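Local coordinates for putative angiotensinogen (Lampetra fluviatilis, PDB 5INW), which probably inhibits serine proteases as a heparin-binding serpin, with thrombin as a target when heparin is bound, at residues Q79-A82 / S83-G87; F90-Y93 / K94-G98. The protein carries 1 engineered substitution. One frame throughout, in Å; residues are numbered along the deposited sequence.

In the fold
Both contacts lie in helix 77-96, the first helix of the serpin fold, with centres about 16 Å apart, and each joins one helical turn to the next. Both are partly buried: Ile81, Ala82, Val85 and Asn86 are buried in contact 1 while Arg80 is exposed, and contact 2 buries Phe90, Leu92, Tyr93 and Val96. Contact 1 packs against helices 150-161, 328-337 and 110-122, and the amides of Gln79 and Asn86 bind backbone groups of the C-terminal peptide chain. Contact 2, farther toward the C-terminal end, meets strand 106-108 and helix 361-369; its polar ends, on Arg91, Tyr93 and Lys94, instead reach carbonyls and a carboxylate of the same chain.

Contact 1. Residues Q79-A82 / S83-G87; sequences QRIA and SAVNG
Ser83 turns its hydroxyl back onto the preceding helical turn, where OG lies 2.6 Å from Arg80 O and 3.0 Å from Gln79 O. One proton cannot fully serve both carbonyls, and which of them takes it is not settled. The torsion behind this places OG between the backbone N and the carbonyl carbon (chi1 44°). Gln79 O also accepts Ser83 N at 3.1 Å, the first of four successive i to i+4 bonds of the alpha-helix that opens the serpin fold. Ala84 N gives to Arg80 O, Val85 N to Ile81 O, and Asn86 N to Ala82 O at 2.8 Å. The Asn86 amide is satisfied beyond the turn: its ND2 donates to Arg22 O and its OD1 accepts from Val24 N, both of the C-terminal peptide chain, and ND2 also bonds Gln328 OE1 of its own chain. Gln79 NE2 likewise binds Lys20 O of the peptide chain, while Gln79 OE1 accepts from Ser76 N. On the apolar side, Ile81 CD1 extends alongside the helix to Ala84 CB at 4.2 Å, and Phe154 packs on both Ile81 and Val85. The turn therefore divides its chemistry, with amides pairing with peptide backbone along one side and aliphatic branches entering the core on another.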
ATOM      1  N   GLN A  79      -3.574  -4.069 -16.829  1.00 64.83           N
ATOM      2  CA  GLN A  79      -4.702  -3.301 -16.288  1.00 68.10           C
ATOM      3  C   GLN A  79      -5.730  -4.142 -15.512  1.00 67.93           C
ATOM      4  O   GLN A  79      -6.204  -3.687 -14.485  1.00 65.81           O
ATOM      5  CB  GLN A  79      -5.393  -2.495 -17.386  1.00 70.54           C
ATOM      6  CG  GLN A  79      -4.492  -1.373 -17.897  1.00 73.51           C
ATOM      7  CD  GLN A  79      -4.987  -0.685 -19.160  1.00 75.66           C
ATOM      8  OE1 GLN A  79      -5.838  -1.202 -19.871  1.00 80.58           O
ATOM      9  NE2 GLN A  79      -4.414   0.469 -19.465  1.00 75.21           N
ATOM     10  N   ARG A  80      -6.025  -5.362 -15.977  1.00 70.09           N
ATOM     11  CA  ARG A  80      -6.925  -6.292 -15.274  1.00 71.69           C
ATOM     12  C   ARG A  80      -6.403  -6.716 -13.917  1.00 67.32           C
ATOM     13  O   ARG A  80      -7.149  -6.719 -12.936  1.00 66.05           O
ATOM     14  CB  ARG A  80      -7.239  -7.545 -16.105  1.00 77.57           C
ATOM     15  CG  ARG A  80      -8.143  -7.275 -17.331  1.00 84.79           C
ATOM     16  CD  ARG A  80      -8.682  -8.548 -18.022  1.00 89.69           C
ATOM     17  NE  ARG A  80      -8.813  -8.397 -19.478  1.00 96.75           N
ATOM     18  CZ  ARG A  80      -8.003  -8.911 -20.421  1.00104.31           C
ATOM     19  NH1 ARG A  80      -6.932  -9.662 -20.135  1.00102.26           N
ATOM     20  NH2 ARG A  80      -8.267  -8.666 -21.710  1.00111.56           N
ATOM     21  N   ILE A  81      -5.134  -7.086 -13.863  1.00 65.32           N
ATOM     22  CA  ILE A  81      -4.499  -7.471 -12.592  1.00 64.70           C
ATOM     23  C   ILE A  81      -4.309  -6.264 -11.647  1.00 62.44           C
ATOM     24  O   ILE A  81      -4.440  -6.406 -10.430  1.00 60.16           O
ATOM     25  CB  ILE A  81      -3.201  -8.290 -12.812  1.00 66.83           C
ATOM     26  CG1 ILE A  81      -2.517  -8.684 -11.486  1.00 69.87           C
ATOM     27  CG2 ILE A  81      -2.222  -7.533 -13.679  1.00 69.30           C
ATOM     28  CD1 ILE A  81      -3.357  -9.558 -10.555  1.00 75.32           C
ATOM     29  N   ALA A  82      -4.061  -5.082 -12.207  1.00 61.16           N
ATOM     30  CA  ALA A  82      -3.988  -3.859 -11.426  1.00 58.94           C
ATOM     31  C   ALA A  82      -5.325  -3.566 -10.731  1.00 60.02           C
ATOM     32  O   ALA A  82      -5.362  -3.146  -9.578  1.00 59.99           O
ATOM     33  CB  ALA A  82      -3.563  -2.692 -12.314  1.00 58.91           C
ATOM     34  N   SER A  83      -6.433  -3.820 -11.425  1.00 64.70           N
ATOM     35  CA  SER A  83      -7.795  -3.593 -10.845  1.00 64.33           C
ATOM     36  C   SER A  83      -8.207  -4.663  -9.862  1.00 58.75           C
ATOM     37  O   SER A  83      -9.008  -4.381  -9.003  1.00 55.63           O
ATOM     38  CB  SER A  83      -8.861  -3.505 -11.924  1.00 66.44           C
ATOM     39  OG  SER A  83      -8.630  -4.532 -12.864  1.00 72.35           O
ATOM     40  N   ALA A  84      -7.664  -5.874 -10.013  1.00 56.00           N
ATOM     41  CA  ALA A  84      -7.819  -6.921  -9.029  1.00 55.91           C
ATOM     42  C   ALA A  84      -7.176  -6.507  -7.756  1.00 54.21           C
ATOM     43  O   ALA A  84      -7.762  -6.666  -6.697  1.00 56.27           O
ATOM     44  CB  ALA A  84      -7.199  -8.232  -9.499  1.00 57.96           C
ATOM     45  N   VAL A  85      -5.955  -5.999  -7.875  1.00 53.26           N
ATOM     46  CA  VAL A  85      -5.153  -5.574  -6.736  1.00 51.33           C
ATOM     47  C   VAL A  85      -5.802  -4.369  -6.133  1.00 50.24           C
ATOM     48  O   VAL A  85      -5.906  -4.281  -4.928  1.00 51.44           O
ATOM     49  CB  VAL A  85      -3.688  -5.286  -7.139  1.00 52.11           C
ATOM     50  CG1 VAL A  85      -2.933  -4.545  -6.070  1.00 52.83           C
ATOM     51  CG2 VAL A  85      -2.975  -6.596  -7.410  1.00 52.93           C
ATOM     52  N   ASN A  86      -6.262  -3.448  -6.963  1.00 49.39           N
ATOM     53  CA  ASN A  86      -7.018  -2.312  -6.456  1.00 48.56           C
ATOM     54  C   ASN A  86      -8.262  -2.786  -5.752  1.00 48.43           C
ATOM     55  O   ASN A  86      -8.574  -2.294  -4.670  1.00 50.12           O
ATOM     56  CB  ASN A  86      -7.395  -1.357  -7.576  1.00 48.34           C
ATOM     57  CG  ASN A  86      -6.203  -0.662  -8.139  1.00 48.29           C
ATOM     58  OD1 ASN A  86      -5.074  -0.748  -7.618  1.00 48.49           O
ATOM     59  ND2 ASN A  86      -6.418   0.012  -9.216  1.00 50.65           N
ATOM     60  N   GLY A  87      -8.953  -3.751  -6.359  1.00 47.21           N
ATOM     61  CA  GLY A  87     -10.132  -4.355  -5.774  1.00 47.08           C
ATOM     62  C   GLY A  87      -9.883  -4.861  -4.367  1.00 46.04           C
ATOM     63  O   GLY A  87     -10.619  -4.528  -3.459  1.00 43.85           O
TER

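Contact 2. Residues F90-Y93 / K94-G98; sequences FRLY and KQVLG
Tyr93 and Leu97, one turn apart, bring their side chains together obliquely, with ring atom CE1 of Tyr93 4.0 Å from CD2 of Leu97. The ring reaches there because CG is anti to the backbone N (chi1 -165°). In the backbone of this pair, Leu97 N donates to Tyr93 O at 3.2 Å. A second apolar step, with Leu92 CG 4.5 Å from Val96 CG2, repeats the i, i+4 packing of an alpha-helix. Lys94 N to Phe90 O, at 2.9 Å, is close to straight, as is Val96 N to Leu92 O, whereas Gln95 N to Arg91 O is weak. The Lys94 side chain starts back over the earlier turn, CG lying 3.5 Å from Phe90 O, and then bends at its last torsion (chi4 40°).

Farther out, Lys94 NZ is gripped by the carbonyls of Glu324 and Val326, Tyr93 OH bonds Glu323 OE2, and Arg91 NH2 bonds Ala135 O. Phe108 packs on Leu92 and Tyr93, while Met27 of the C-terminal peptide chain packs on Phe90 and Tyr93. Two polar anchors thus tie this turn of the first serpin helix to residues 323-326, and the nearby Glu323 carboxylate would probably polarise the Tyr93 hydroxyl.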
ATOM      1  N   PHE A  90      -9.327  -1.766  -2.031  1.00 45.97           N
ATOM      2  CA  PHE A  90     -10.548  -1.043  -1.665  1.00 45.00           C
ATOM      3  C   PHE A  90     -11.373  -1.869  -0.649  1.00 44.70           C
ATOM      4  O   PHE A  90     -11.782  -1.387   0.401  1.00 41.23           O
ATOM      5  CB  PHE A  90     -11.334  -0.712  -2.914  1.00 45.33           C
ATOM      6  CG  PHE A  90     -10.702   0.339  -3.796  1.00 46.74           C
ATOM      7  CD1 PHE A  90     -10.231   1.559  -3.284  1.00 47.62           C
ATOM      8  CD2 PHE A  90     -10.624   0.142  -5.188  1.00 47.63           C
ATOM      9  CE1 PHE A  90      -9.677   2.548  -4.144  1.00 48.09           C
ATOM     10  CE2 PHE A  90     -10.055   1.106  -6.032  1.00 47.19           C
ATOM     11  CZ  PHE A  90      -9.576   2.304  -5.518  1.00 46.80           C
ATOM     12  N   ARG A  91     -11.534  -3.143  -0.943  1.00 45.94           N
ATOM     13  CA  ARG A  91     -12.134  -4.047   0.003  1.00 49.31           C
ATOM     14  C   ARG A  91     -11.433  -3.951   1.359  1.00 49.36           C
ATOM     15  O   ARG A  91     -12.087  -3.944   2.400  1.00 52.25           O
ATOM     16  CB  ARG A  91     -12.165  -5.481  -0.555  1.00 51.11           C
ATOM     17  CG  ARG A  91     -13.398  -5.729  -1.432  1.00 55.09           C
ATOM     18  CD  ARG A  91     -13.192  -6.719  -2.575  1.00 60.05           C
ATOM     19  NE  ARG A  91     -12.425  -7.904  -2.150  1.00 64.51           N
ATOM     20  CZ  ARG A  91     -11.514  -8.569  -2.883  1.00 67.45           C
ATOM     21  NH1 ARG A  91     -11.223  -8.219  -4.147  1.00 68.72           N
ATOM     22  NH2 ARG A  91     -10.873  -9.605  -2.332  1.00 68.73           N
ATOM     23  N   LEU A  92     -10.125  -3.824   1.355  1.00 48.33           N
ATOM     24  CA  LEU A  92      -9.428  -3.734   2.605  1.00 48.90           C
ATOM     25  C   LEU A  92      -9.716  -2.406   3.246  1.00 48.60           C
ATOM     26  O   LEU A  92      -9.909  -2.334   4.457  1.00 46.85           O
ATOM     27  CB  LEU A  92      -7.933  -3.943   2.405  1.00 50.80           C
ATOM     28  CG  LEU A  92      -7.032  -3.703   3.610  1.00 53.49           C
ATOM     29  CD1 LEU A  92      -7.388  -4.705   4.690  1.00 56.98           C
ATOM     30  CD2 LEU A  92      -5.565  -3.870   3.232  1.00 55.75           C
ATOM     31  N   TYR A  93      -9.737  -1.358   2.436  1.00 49.30           N
ATOM     32  CA  TYR A  93     -10.006  -0.020   2.947  1.00 50.62           C
ATOM     33  C   TYR A  93     -11.269  -0.037   3.760  1.00 52.74           C
ATOM     34  O   TYR A  93     -11.319   0.514   4.857  1.00 59.31           O
ATOM     35  CB  TYR A  93     -10.179   0.963   1.800  1.00 50.41           C
ATOM     36  CG  TYR A  93     -10.102   2.446   2.154  1.00 52.60           C
ATOM     37  CD1 TYR A  93     -11.196   3.131   2.649  1.00 52.93           C
ATOM     38  CD2 TYR A  93      -8.933   3.187   1.912  1.00 53.28           C
ATOM     39  CE1 TYR A  93     -11.116   4.479   2.944  1.00 54.25           C
ATOM     40  CE2 TYR A  93      -8.868   4.541   2.153  1.00 53.46           C
ATOM     41  CZ  TYR A  93      -9.959   5.186   2.685  1.00 53.94           C
ATOM     42  OH  TYR A  93      -9.878   6.541   2.986  1.00 54.22           O
ATOM     43  N   LYS A  94     -12.287  -0.670   3.193  1.00 52.58           N
ATOM     44  CA  LYS A  94     -13.592  -0.751   3.789  1.00 52.46           C
ATOM     45  C   LYS A  94     -13.629  -1.463   5.103  1.00 50.02           C
ATOM     46  O   LYS A  94     -14.401  -1.091   5.948  1.00 50.74           O
ATOM     47  CB  LYS A  94     -14.536  -1.443   2.843  1.00 56.83           C
ATOM     48  CG  LYS A  94     -14.958  -0.514   1.724  1.00 62.95           C
ATOM     49  CD  LYS A  94     -15.485  -1.311   0.532  1.00 69.00           C
ATOM     50  CE  LYS A  94     -16.277  -0.426  -0.421  1.00 73.36           C
ATOM     51  NZ  LYS A  94     -15.644   0.920  -0.606  1.00 73.29           N
ATOM     52  N   GLN A  95     -12.815  -2.489   5.277  1.00 48.50           N
ATOM     53  CA  GLN A  95     -12.629  -3.106   6.583  1.00 49.15           C
ATOM     54  C   GLN A  95     -11.895  -2.193   7.581  1.00 50.72           C
ATOM     55  O   GLN A  95     -12.302  -2.095   8.723  1.00 49.01           O
ATOM     56  CB  GLN A  95     -11.849  -4.416   6.462  1.00 51.29           C
ATOM     57  CG  GLN A  95     -12.466  -5.518   5.598  1.00 52.05           C
ATOM     58  CD  GLN A  95     -13.874  -5.920   5.997  1.00 52.50           C
ATOM     59  OE1 GLN A  95     -14.750  -5.958   5.139  1.00 55.56           O
ATOM     60  NE2 GLN A  95     -14.110  -6.172   7.281  1.00 51.39           N
ATOM     61  N   VAL A  96     -10.826  -1.506   7.153  1.00 55.60           N
ATOM     62  CA  VAL A  96     -10.122  -0.547   8.038  1.00 59.34           C
ATOM     63  C   VAL A  96     -11.060   0.493   8.680  1.00 59.36           C
ATOM     64  O   VAL A  96     -10.836   0.877   9.819  1.00 62.48           O
ATOM     65  CB  VAL A  96      -8.927   0.174   7.333  1.00 63.36           C
ATOM     66  CG1 VAL A  96      -8.294   1.250   8.256  1.00 65.55           C
ATOM     67  CG2 VAL A  96      -7.851  -0.842   6.939  1.00 62.80           C
ATOM     68  N   LEU A  97     -12.048   0.975   7.917  1.00 60.76           N
ATOM     69  CA  LEU A  97     -13.088   1.947   8.372  1.00 62.10           C
ATOM     70  C   LEU A  97     -13.904   1.484   9.557  1.00 64.02           C
ATOM     71  O   LEU A  97     -14.388   2.313  10.331  1.00 65.18           O
ATOM     72  CB  LEU A  97     -14.115   2.218   7.264  1.00 61.45           C
ATOM     73  CG  LEU A  97     -13.633   2.973   6.029  1.00 64.46           C
ATOM     74  CD1 LEU A  97     -14.715   3.022   4.962  1.00 66.28           C
ATOM     75  CD2 LEU A  97     -13.170   4.384   6.388  1.00 62.48           C
ATOM     76  N   GLY A  98     -14.087   0.167   9.674  1.00 61.60           N
ATOM     77  CA  GLY A  98     -14.751  -0.427  10.823  1.00 61.60           C
ATOM     78  C   GLY A  98     -14.059  -0.182  12.159  1.00 62.04           C
ATOM     79  O   GLY A  98     -14.682  -0.303  13.205  1.00 64.14           O
TER